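Local coordinates for iron Super-Oxide Dismutase (Plasmodium knowlesi, PDB 2AWP), which probably uses an iron cofactor to destroy superoxide radicals, converting them into hydrogen peroxide and molecular oxygen, at residues T50-L53 against V54-M57; N67-Q70 against I71-S75; K94-I97 against Q98-G102. All coordinates share one frame; numbering follows the deposited sequence.

Interaction 1. Residues T50-L53 against V54-M57; sequences TKSL and VEIM
A capping box between Ser-52 and Glu-55 starts helix 53-59, with Ser-52 as the N-cap residue. Two reciprocal bonds establish it. Ser-52 OG accepts from Glu-55 N at 3.1 Å in a nearly straight bond, while Ser-52 N donates to Glu-55 OE1 at 3.0 Å, straighter still at 172°. The torsions explain the fit. OG of Ser-52 stands between its own backbone N and carbonyl carbon (chi1 70°), facing the first turn; Glu-55 has CG anti to its carbonyl carbon and then runs extended, folding its carboxylate back over the serine. Ser-52 N meets OE1 on the anti side and 30° out of the carboxylate plane, and CG of Glu-55 lies only 3.1 Å from Ser-52 OG, a close fit inside the box. A negative carboxylate beside the N-terminal end of the helix probably also gains from the helix dipole.

The first helical bonds follow at once: Ile-56 N to Ser-52 O at 2.9 Å and Met-57 N to Leu-53 O at 2.9 Å. Just before the cap, Lys-51 crosses Glu-55 at about a right angle, touching with its CB rather than its ammonium group; CB is 3.7 Å from Glu-55 OE1 and 3.8 Å from Ile-56 CG1. Its NZ instead makes a salt bridge with Glu-59, one helical turn beyond Glu-55.

On the inner side, Leu-53 packs against Leu-39 of helix 21-43, and Ile-56 against Ile-43 of the same helix and Ile-64 of helix 62-79. The short helix thus lies against both long helices of the alpha-hairpin domain, its beginning defined by the serine-glutamate capping box, a classic helix N-terminal motif.

Interaction 2. Residues N67-Q70 against I71-S75; sequences NAAQ and IWNHS
Gln-70 and His-74, one turn apart on helix 62-79, are joined through a single carbonyl oxygen. Gln-70 O accepts from His-74 N at 2.9 Å and from His-74 ND1 at 2.6 Å, the two donors arriving from opposite faces of the carbonyl plane. The ring N-H comes from above that plane, 35° out of it, whereas the oxygen lies practically in the imidazole plane, at the ring edge. This geometry follows from the histidine torsions: CG is anti to the carbonyl carbon (chi1 -78°), which swings the ring back over the preceding turn, and the second torsion turns ND1 onto the oxygen.

The Gln-70 side chain bends at chi2, curling beside the helix instead of stretching away. Its NE2 comes within 3.4 Å of His-74 CE1, with the amide turned steeply against the ring. Its OE1 accepts from Asn-73 ND2 at 3.2 Å, with the donor in the plane of the glutamine carbonyl although the two amide planes stand 78° apart. Asn-73, folded back with CB 3.3 Å from Ala-69 O, has further partners: OD1 accepts from Asn-144, and ND2 also donates to Ala-142 O. Gln-70 is likewise held beyond the helix, NE2 by Tyr-35 OH and OE1 by Trp-123 NE1.

His-74 is probably an iron ligand, as in a close relative, beside the likely ligands His-27 and Asp-158. With ND1 as the donor, NE2 would be left for the metal, and the carbonyl would then be a second-shell acceptor. The chemistry implies a ring held at a fixed rotation by a main-chain oxygen that already takes the backbone N-H, with NE2 probably turned to the iron.

Interaction 3. Residues K94-I97 against Q98-G102; sequences KEKI and QEDFG
One ordered water is gripped by three side chains beside the C-terminal half of helix 92-101. It accepts from Lys-96 NZ at 2.9 Å and donates to Glu-99 OE1 at 2.5 Å and to Asp-100 OD1 at 2.8 Å, so it bridges an ammonium group and two carboxylates. The direct contacts are looser: Lys-96 NZ to Asp-100 OD2 is a long salt bridge of 3.6 Å, and NZ stays 4.3 Å from Glu-99 OE1, beyond salt-bridge range. Lys-96 sets CG opposite its backbone N (chi1 -168°) and bends at chi2 (75°), which carries the rest of the chain forward along the helix until CE lies 3.1 Å from Asp-100 OD2. Neither charge depends on this pair alone, since NZ also donates to Asn-132 O and OD2 accepts from Leu-134 N, tying the helix to the start of strand 134-140.

A second cluster centres on Ile-97 O. It takes a sound bond from Phe-101 N at 2.8 Å, with weak ones from Asp-100 N and Gly-102 N. Phe-101 leaves this oxygen near its ring plane, at the edge, while CD2 meets Ile-97 CG2 in apolar contact. The phenylalanine packs on Leu-134, Ile-136 and Leu-126 of the sheet, and Ile-97 on Leu-134 and Trp-185.

Gly-102 follows with positive phi (93°), leaving helical geometry. The arrangement is that of an amphipathic helix ending at a glycine, its apolar side laid on the antiparallel sheet of the C-terminal domain.

Along the chain the three contacts come in series. Interactions 1 and 2 lie in the alpha-hairpin domain, their centres 11 Å apart, on the consecutive helices 53-59 and 62-79. These helices touch directly: Leu-53 CD2 is 3.6 Å from Ile-71 CG2, and Met-57 SD is 3.6 Å from Trp-72 CB. The capped short helix therefore packs on the helix that carries the probable iron ligand His-74. Interaction 3 belongs to the C-terminal domain, on helix 92-101, the next helix after 62-79. Its centre is 28 Å from that of interaction 2, across the chain's centre, and the nearest atoms are about 17 Å apart, placing it away from the likely metal site.

Interaction 1. Residues T50-L53 against V54-M57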
ATOM      1  N   THR A  50     -17.919 -18.467 -14.525  1.00 18.07           N
ATOM      2  CA  THR A  50     -19.224 -18.045 -15.046  1.00 18.36           C
ATOM      3  C   THR A  50     -20.033 -17.198 -14.055  1.00 18.01           C
ATOM      4  O   THR A  50     -21.230 -16.932 -14.247  1.00 18.10           O
ATOM      5  CB  THR A  50     -20.058 -19.265 -15.494  1.00 18.49           C
ATOM      6  OG1 THR A  50     -20.116 -20.214 -14.414  1.00 19.02           O
ATOM      7  CG2 THR A  50     -19.423 -19.907 -16.733  1.00 18.81           C
ATOM      8  N   LYS A  51     -19.378 -16.774 -12.982  1.00 17.15           N
ATOM      9  CA  LYS A  51     -19.993 -15.867 -12.028  1.00 15.61           C
ATOM     10  C   LYS A  51     -19.741 -14.429 -12.427  1.00 15.37           C
ATOM     11  O   LYS A  51     -18.763 -14.124 -13.122  1.00 14.67           O
ATOM     12  CB  LYS A  51     -19.441 -16.135 -10.627  1.00 16.14           C
ATOM     13  CG  LYS A  51     -19.957 -17.434 -10.036  1.00 16.96           C
ATOM     14  CD  LYS A  51     -19.162 -17.880  -8.818  1.00 18.72           C
ATOM     15  CE  LYS A  51     -19.569 -19.289  -8.397  1.00 17.04           C
ATOM     16  NZ  LYS A  51     -20.899 -19.245  -7.719  1.00 19.25           N
ATOM     17  N   SER A  52     -20.610 -13.533 -11.964  1.00 14.62           N
ATOM     18  CA  SER A  52     -20.427 -12.128 -12.196  1.00 14.87           C
ATOM     19  C   SER A  52     -19.290 -11.611 -11.308  1.00 14.85           C
ATOM     20  O   SER A  52     -18.868 -12.289 -10.355  1.00 15.02           O
ATOM     21  CB  SER A  52     -21.717 -11.369 -11.879  1.00 14.76           C
ATOM     22  OG  SER A  52     -21.943 -11.384 -10.473  1.00 14.05           O
ATOM     23  N   LEU A  53     -18.803 -10.412 -11.614  1.00 14.34           N
ATOM     24  CA  LEU A  53     -17.762  -9.801 -10.796  1.00 13.80           C
ATOM     25  C   LEU A  53     -18.194  -9.702  -9.344  1.00 14.64           C
ATOM     26  O   LEU A  53     -17.419 -10.020  -8.423  1.00 13.88           O
ATOM     27  CB  LEU A  53     -17.390  -8.421 -11.338  1.00 13.30           C
ATOM     28  CG  LEU A  53     -16.282  -7.655 -10.588  1.00 13.17           C
ATOM     29  CD1 LEU A  53     -14.945  -8.288 -10.801  1.00  9.24           C
ATOM     30  CD2 LEU A  53     -16.208  -6.208 -11.013  1.00 12.58           C
ATOM     31  N   VAL A  54     -19.426  -9.228  -9.135  1.00 15.09           N
ATOM     32  CA  VAL A  54     -19.972  -9.084  -7.791  1.00 15.93           C
ATOM     33  C   VAL A  54     -20.064 -10.419  -7.037  1.00 15.46           C
ATOM     34  O   VAL A  54     -19.684 -10.513  -5.868  1.00 15.73           O
ATOM     35  CB  VAL A  54     -21.324  -8.340  -7.830  1.00 16.87           C
ATOM     36  CG1 VAL A  54     -22.136  -8.603  -6.578  1.00 17.20           C
ATOM     37  CG2 VAL A  54     -21.065  -6.878  -8.013  1.00 18.76           C
ATOM     38  N   GLU A  55     -20.541 -11.452  -7.715  1.00 14.37           N
ATOM     39  CA  GLU A  55     -20.601 -12.783  -7.134  1.00 14.30           C
ATOM     40  C   GLU A  55     -19.213 -13.315  -6.789  1.00 13.91           C
ATOM     41  O   GLU A  55     -19.007 -13.839  -5.695  1.00 13.77           O
ATOM     42  CB  GLU A  55     -21.340 -13.739  -8.067  1.00 14.28           C
ATOM     43  CG  GLU A  55     -22.786 -13.354  -8.209  1.00 13.98           C
ATOM     44  CD  GLU A  55     -23.487 -14.108  -9.319  1.00 15.85           C
ATOM     45  OE1 GLU A  55     -22.799 -14.559 -10.251  1.00 14.70           O
ATOM     46  OE2 GLU A  55     -24.724 -14.230  -9.251  1.00 17.18           O
ATOM     47  N   ILE A  56     -18.253 -13.124  -7.687  1.00 13.62           N
ATOM     48  CA  ILE A  56     -16.867 -13.544  -7.422  1.00 13.55           C
ATOM     49  C   ILE A  56     -16.336 -12.861  -6.162  1.00 13.80           C
ATOM     50  O   ILE A  56     -15.847 -13.535  -5.251  1.00 13.94           O
ATOM     51  CB  ILE A  56     -15.920 -13.296  -8.636  1.00 13.30           C
ATOM     52  CG1 ILE A  56     -16.311 -14.218  -9.801  1.00 13.35           C
ATOM     53  CG2 ILE A  56     -14.463 -13.641  -8.250  1.00 12.35           C
ATOM     54  CD1 ILE A  56     -15.826 -13.740 -11.156  1.00 14.37           C
ATOM     55  N   MET A  57     -16.474 -11.531  -6.108  1.00 13.82           N
ATOM     56  CA  MET A  57     -16.052 -10.724  -4.959  1.00 15.30           C
ATOM     57  C   MET A  57     -16.652 -11.236  -3.628  1.00 15.51           C
ATOM     58  O   MET A  57     -15.934 -11.420  -2.617  1.00 14.37           O
ATOM     59  CB  MET A  57     -16.456  -9.279  -5.229  1.00 15.04           C
ATOM     60  CG  MET A  57     -16.089  -8.287  -4.192  1.00 16.62           C
ATOM     61  SD  MET A  57     -16.568  -6.682  -4.829  1.00 17.17           S
ATOM     62  CE  MET A  57     -18.315  -6.517  -4.355  1.00 13.78           C
TER

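Interaction 2. Residues N67-Q70 against I71-S75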
ATOM      1  N   ASN A  67      -8.072  -9.458  -6.760  1.00  9.77           N
ATOM      2  CA  ASN A  67      -8.295  -8.918  -8.092  1.00 10.33           C
ATOM      3  C   ASN A  67      -9.742  -8.521  -8.374  1.00  9.59           C
ATOM      4  O   ASN A  67      -9.985  -7.410  -8.819  1.00  8.91           O
ATOM      5  CB  ASN A  67      -7.742  -9.845  -9.173  1.00  9.78           C
ATOM      6  CG  ASN A  67      -6.254  -9.838  -9.189  1.00 10.49           C
ATOM      7  OD1 ASN A  67      -5.632  -8.914  -9.750  1.00 10.07           O
ATOM      8  ND2 ASN A  67      -5.648 -10.819  -8.477  1.00  9.43           N
ATOM      9  N   ALA A  68     -10.682  -9.429  -8.120  1.00  9.32           N
ATOM     10  CA  ALA A  68     -12.132  -9.121  -8.262  1.00  9.48           C
ATOM     11  C   ALA A  68     -12.560  -7.865  -7.480  1.00  8.72           C
ATOM     12  O   ALA A  68     -13.227  -6.989  -8.017  1.00  9.58           O
ATOM     13  CB  ALA A  68     -12.968 -10.303  -7.815  1.00  7.74           C
ATOM     14  N   ALA A  69     -12.206  -7.797  -6.207  1.00  8.57           N
ATOM     15  CA  ALA A  69     -12.629  -6.656  -5.373  1.00  8.19           C
ATOM     16  C   ALA A  69     -11.961  -5.362  -5.858  1.00  8.00           C
ATOM     17  O   ALA A  69     -12.604  -4.320  -5.942  1.00  6.58           O
ATOM     18  CB  ALA A  69     -12.314  -6.922  -3.914  1.00  8.08           C
ATOM     19  N   GLN A  70     -10.681  -5.428  -6.241  1.00  7.40           N
ATOM     20  CA  GLN A  70     -10.064  -4.245  -6.819  1.00  6.82           C
ATOM     21  C   GLN A  70     -10.733  -3.758  -8.105  1.00  7.59           C
ATOM     22  O   GLN A  70     -10.858  -2.544  -8.314  1.00  7.77           O
ATOM     23  CB  GLN A  70      -8.560  -4.414  -7.016  1.00  6.73           C
ATOM     24  CG  GLN A  70      -7.764  -4.413  -5.708  1.00  4.22           C
ATOM     25  CD  GLN A  70      -7.748  -3.100  -5.001  1.00  6.88           C
ATOM     26  OE1 GLN A  70      -8.697  -2.757  -4.301  1.00  6.93           O
ATOM     27  NE2 GLN A  70      -6.630  -2.353  -5.136  1.00 11.75           N
ATOM     28  N   ILE A  71     -11.118  -4.675  -8.997  1.00  7.77           N
ATOM     29  CA  ILE A  71     -11.827  -4.223 -10.204  1.00  7.63           C
ATOM     30  C   ILE A  71     -13.084  -3.444  -9.779  1.00  7.33           C
ATOM     31  O   ILE A  71     -13.354  -2.377 -10.310  1.00  8.17           O
ATOM     32  CB  ILE A  71     -12.274  -5.362 -11.105  1.00  7.08           C
ATOM     33  CG1 ILE A  71     -11.064  -6.131 -11.668  1.00  7.18           C
ATOM     34  CG2 ILE A  71     -13.143  -4.807 -12.288  1.00  5.96           C
ATOM     35  CD1 ILE A  71     -11.412  -7.576 -11.998  1.00  5.63           C
ATOM     36  N   TRP A  72     -13.863  -4.019  -8.866  1.00  8.24           N
ATOM     37  CA  TRP A  72     -15.143  -3.434  -8.455  1.00  8.35           C
ATOM     38  C   TRP A  72     -14.905  -2.092  -7.735  1.00  8.22           C
ATOM     39  O   TRP A  72     -15.565  -1.053  -8.026  1.00  8.26           O
ATOM     40  CB  TRP A  72     -15.914  -4.420  -7.567  1.00  9.88           C
ATOM     41  CG  TRP A  72     -17.355  -3.965  -7.281  1.00  9.33           C
ATOM     42  CD1 TRP A  72     -18.487  -4.358  -7.941  1.00 10.30           C
ATOM     43  CD2 TRP A  72     -17.772  -3.002  -6.298  1.00 11.14           C
ATOM     44  NE1 TRP A  72     -19.593  -3.690  -7.431  1.00 12.36           N
ATOM     45  CE2 TRP A  72     -19.179  -2.863  -6.416  1.00 10.85           C
ATOM     46  CE3 TRP A  72     -17.092  -2.248  -5.318  1.00 12.28           C
ATOM     47  CZ2 TRP A  72     -19.922  -1.992  -5.589  1.00 12.21           C
ATOM     48  CZ3 TRP A  72     -17.832  -1.382  -4.496  1.00 10.50           C
ATOM     49  CH2 TRP A  72     -19.231  -1.253  -4.649  1.00  9.88           C
ATOM     50  N   ASN A  73     -13.953  -2.098  -6.812  1.00  7.46           N
ATOM     51  CA  ASN A  73     -13.625  -0.876  -6.025  1.00  7.47           C
ATOM     52  C   ASN A  73     -13.202   0.254  -6.953  1.00  7.56           C
ATOM     53  O   ASN A  73     -13.510   1.416  -6.718  1.00  7.93           O
ATOM     54  CB  ASN A  73     -12.446  -1.157  -5.087  1.00  6.73           C
ATOM     55  CG  ASN A  73     -12.764  -2.142  -3.983  1.00  8.30           C
ATOM     56  OD1 ASN A  73     -13.922  -2.399  -3.667  1.00 10.45           O
ATOM     57  ND2 ASN A  73     -11.717  -2.700  -3.379  1.00  6.09           N
ATOM     58  N   HIS A  74     -12.413  -0.072  -7.981  1.00  8.00           N
ATOM     59  CA  HIS A  74     -11.925   0.992  -8.872  1.00  8.12           C
ATOM     60  C   HIS A  74     -13.023   1.559  -9.734  1.00  7.95           C
ATOM     61  O   HIS A  74     -13.096   2.759  -9.951  1.00  8.84           O
ATOM     62  CB  HIS A  74     -10.756   0.495  -9.735  1.00  7.40           C
ATOM     63  CG  HIS A  74      -9.473   0.447  -8.993  1.00  7.08           C
ATOM     64  ND1 HIS A  74      -9.125  -0.612  -8.177  1.00  6.34           N
ATOM     65  CD2 HIS A  74      -8.491   1.368  -8.865  1.00  4.51           C
ATOM     66  CE1 HIS A  74      -7.961  -0.353  -7.608  1.00  4.95           C
ATOM     67  NE2 HIS A  74      -7.563   0.839  -8.011  1.00  3.10           N
ATOM     68  N   SER A  75     -13.886   0.691 -10.241  1.00  8.75           N
ATOM     69  CA  SER A  75     -15.019   1.181 -11.009  1.00  8.97           C
ATOM     70  C   SER A  75     -15.924   2.107 -10.192  1.00  8.97           C
ATOM     71  O   SER A  75     -16.359   3.148 -10.681  1.00  8.90           O
ATOM     72  CB  SER A  75     -15.788   0.024 -11.611  1.00  8.41           C
ATOM     73  OG  SER A  75     -15.033  -0.491 -12.688  1.00  9.86           O
TER

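Interaction 3. Residues K94-I97 against Q98-G102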
ATOM      1  N   LYS A  94     -27.731  15.255   0.063  1.00 13.80           N
ATOM      2  CA  LYS A  94     -27.541  16.453   0.872  1.00 13.42           C
ATOM      3  C   LYS A  94     -28.320  16.368   2.208  1.00 13.38           C
ATOM      4  O   LYS A  94     -27.791  16.677   3.283  1.00 13.20           O
ATOM      5  CB  LYS A  94     -28.053  17.644   0.078  1.00 13.86           C
ATOM      6  CG  LYS A  94     -28.016  18.962   0.801  1.00 13.74           C
ATOM      7  CD  LYS A  94     -28.670  20.005  -0.096  1.00 14.93           C
ATOM      8  CE  LYS A  94     -28.141  21.374   0.189  1.00 16.46           C
ATOM      9  NZ  LYS A  94     -26.643  21.501   0.017  1.00 21.70           N
ATOM     10  N   GLU A  95     -29.587  16.003   2.114  1.00 13.70           N
ATOM     11  CA  GLU A  95     -30.461  15.947   3.283  1.00 15.20           C
ATOM     12  C   GLU A  95     -30.062  14.796   4.210  1.00 13.40           C
ATOM     13  O   GLU A  95     -30.045  14.959   5.414  1.00 13.95           O
ATOM     14  CB  GLU A  95     -31.929  15.878   2.860  1.00 16.35           C
ATOM     15  CG  GLU A  95     -32.405  17.094   2.038  1.00 23.89           C
ATOM     16  CD  GLU A  95     -33.532  16.743   1.048  1.00 31.55           C
ATOM     17  OE1 GLU A  95     -34.584  16.216   1.498  1.00 36.09           O
ATOM     18  OE2 GLU A  95     -33.363  16.972  -0.180  1.00 36.42           O
ATOM     19  N   LYS A  96     -29.688  13.653   3.640  1.00 13.58           N
ATOM     20  CA  LYS A  96     -29.223  12.485   4.396  1.00 12.14           C
ATOM     21  C   LYS A  96     -27.930  12.780   5.167  1.00 12.23           C
ATOM     22  O   LYS A  96     -27.770  12.352   6.330  1.00 11.20           O
ATOM     23  CB  LYS A  96     -29.009  11.272   3.459  1.00 12.97           C
ATOM     24  CG  LYS A  96     -28.795   9.935   4.191  1.00 11.25           C
ATOM     25  CD  LYS A  96     -30.069   9.366   4.761  1.00 12.52           C
ATOM     26  CE  LYS A  96     -29.778   8.097   5.548  1.00 15.44           C
ATOM     27  NZ  LYS A  96     -30.902   7.715   6.420  1.00 15.83           N
ATOM     28  N   ILE A  97     -27.006  13.493   4.524  1.00 11.01           N
ATOM     29  CA  ILE A  97     -25.792  13.931   5.205  1.00 10.97           C
ATOM     30  C   ILE A  97     -26.096  14.904   6.365  1.00 11.20           C
ATOM     31  O   ILE A  97     -25.519  14.811   7.472  1.00 10.88           O
ATOM     32  CB  ILE A  97     -24.751  14.566   4.184  1.00 11.42           C
ATOM     33  CG1 ILE A  97     -24.072  13.434   3.382  1.00 10.16           C
ATOM     34  CG2 ILE A  97     -23.731  15.410   4.941  1.00  9.12           C
ATOM     35  CD1 ILE A  97     -23.258  13.856   2.133  1.00 10.94           C
ATOM     36  N   GLN A  98     -26.990  15.856   6.110  1.00 12.00           N
ATOM     37  CA  GLN A  98     -27.460  16.740   7.198  1.00 12.63           C
ATOM     38  C   GLN A  98     -27.954  15.904   8.388  1.00 11.56           C
ATOM     39  O   GLN A  98     -27.601  16.176   9.529  1.00 11.42           O
ATOM     40  CB  GLN A  98     -28.572  17.698   6.712  1.00 12.48           C
ATOM     41  CG  GLN A  98     -28.095  18.755   5.722  1.00 12.92           C
ATOM     42  CD  GLN A  98     -29.217  19.359   4.897  1.00 13.19           C
ATOM     43  OE1 GLN A  98     -30.382  18.934   4.993  1.00 14.77           O
ATOM     44  NE2 GLN A  98     -28.874  20.362   4.071  1.00 10.79           N
ATOM     45  N   GLU A  99     -28.776  14.890   8.123  1.00 12.50           N
ATOM     46  CA  GLU A  99     -29.386  14.107   9.186  1.00 12.51           C
ATOM     47  C   GLU A  99     -28.362  13.330   9.986  1.00 13.13           C
ATOM     48  O   GLU A  99     -28.423  13.267  11.227  1.00 12.86           O
ATOM     49  CB  GLU A  99     -30.412  13.133   8.598  1.00 13.41           C
ATOM     50  CG  GLU A  99     -31.648  13.805   8.081  1.00 15.91           C
ATOM     51  CD  GLU A  99     -32.565  12.840   7.343  1.00 21.19           C
ATOM     52  OE1 GLU A  99     -32.384  11.610   7.508  1.00 24.23           O
ATOM     53  OE2 GLU A  99     -33.455  13.308   6.596  1.00 22.41           O
ATOM     54  N   ASP A 100     -27.402  12.731   9.272  1.00 12.82           N
ATOM     55  CA  ASP A 100     -26.524  11.751   9.880  1.00 12.12           C
ATOM     56  C   ASP A 100     -25.183  12.341  10.331  1.00 11.59           C
ATOM     57  O   ASP A 100     -24.517  11.761  11.181  1.00 11.43           O
ATOM     58  CB  ASP A 100     -26.365  10.530   8.930  1.00 12.28           C
ATOM     59  CG  ASP A 100     -27.688   9.797   8.697  1.00 12.44           C
ATOM     60  OD1 ASP A 100     -28.676  10.060   9.436  1.00 10.45           O
ATOM     61  OD2 ASP A 100     -27.766   8.983   7.760  1.00  9.98           O
ATOM     62  N   PHE A 101     -24.795  13.496   9.788  1.00 11.34           N
ATOM     63  CA  PHE A 101     -23.536  14.145  10.207  1.00 11.60           C
ATOM     64  C   PHE A 101     -23.731  15.549  10.754  1.00 11.50           C
ATOM     65  O   PHE A 101     -22.794  16.125  11.305  1.00 12.14           O
ATOM     66  CB  PHE A 101     -22.478  14.156   9.057  1.00 12.62           C
ATOM     67  CG  PHE A 101     -22.100  12.775   8.574  1.00 11.32           C
ATOM     68  CD1 PHE A 101     -21.102  12.054   9.208  1.00 12.65           C
ATOM     69  CD2 PHE A 101     -22.764  12.191   7.513  1.00 13.56           C
ATOM     70  CE1 PHE A 101     -20.740  10.770   8.779  1.00  7.25           C
ATOM     71  CE2 PHE A 101     -22.420  10.878   7.062  1.00 13.42           C
ATOM     72  CZ  PHE A 101     -21.422  10.171   7.705  1.00 11.86           C
ATOM     73  N   GLY A 102     -24.942  16.089  10.621  1.00 11.53           N
ATOM     74  CA  GLY A 102     -25.236  17.454  11.103  1.00 11.37           C
ATOM     75  C   GLY A 102     -25.045  18.504  10.030  1.00 11.58           C
ATOM     76  O   GLY A 102     -25.811  19.478   9.947  1.00 11.78           O
TER
HETATM   77  O   HOH W   1     -31.237   9.643   8.496  1.00  7.99           O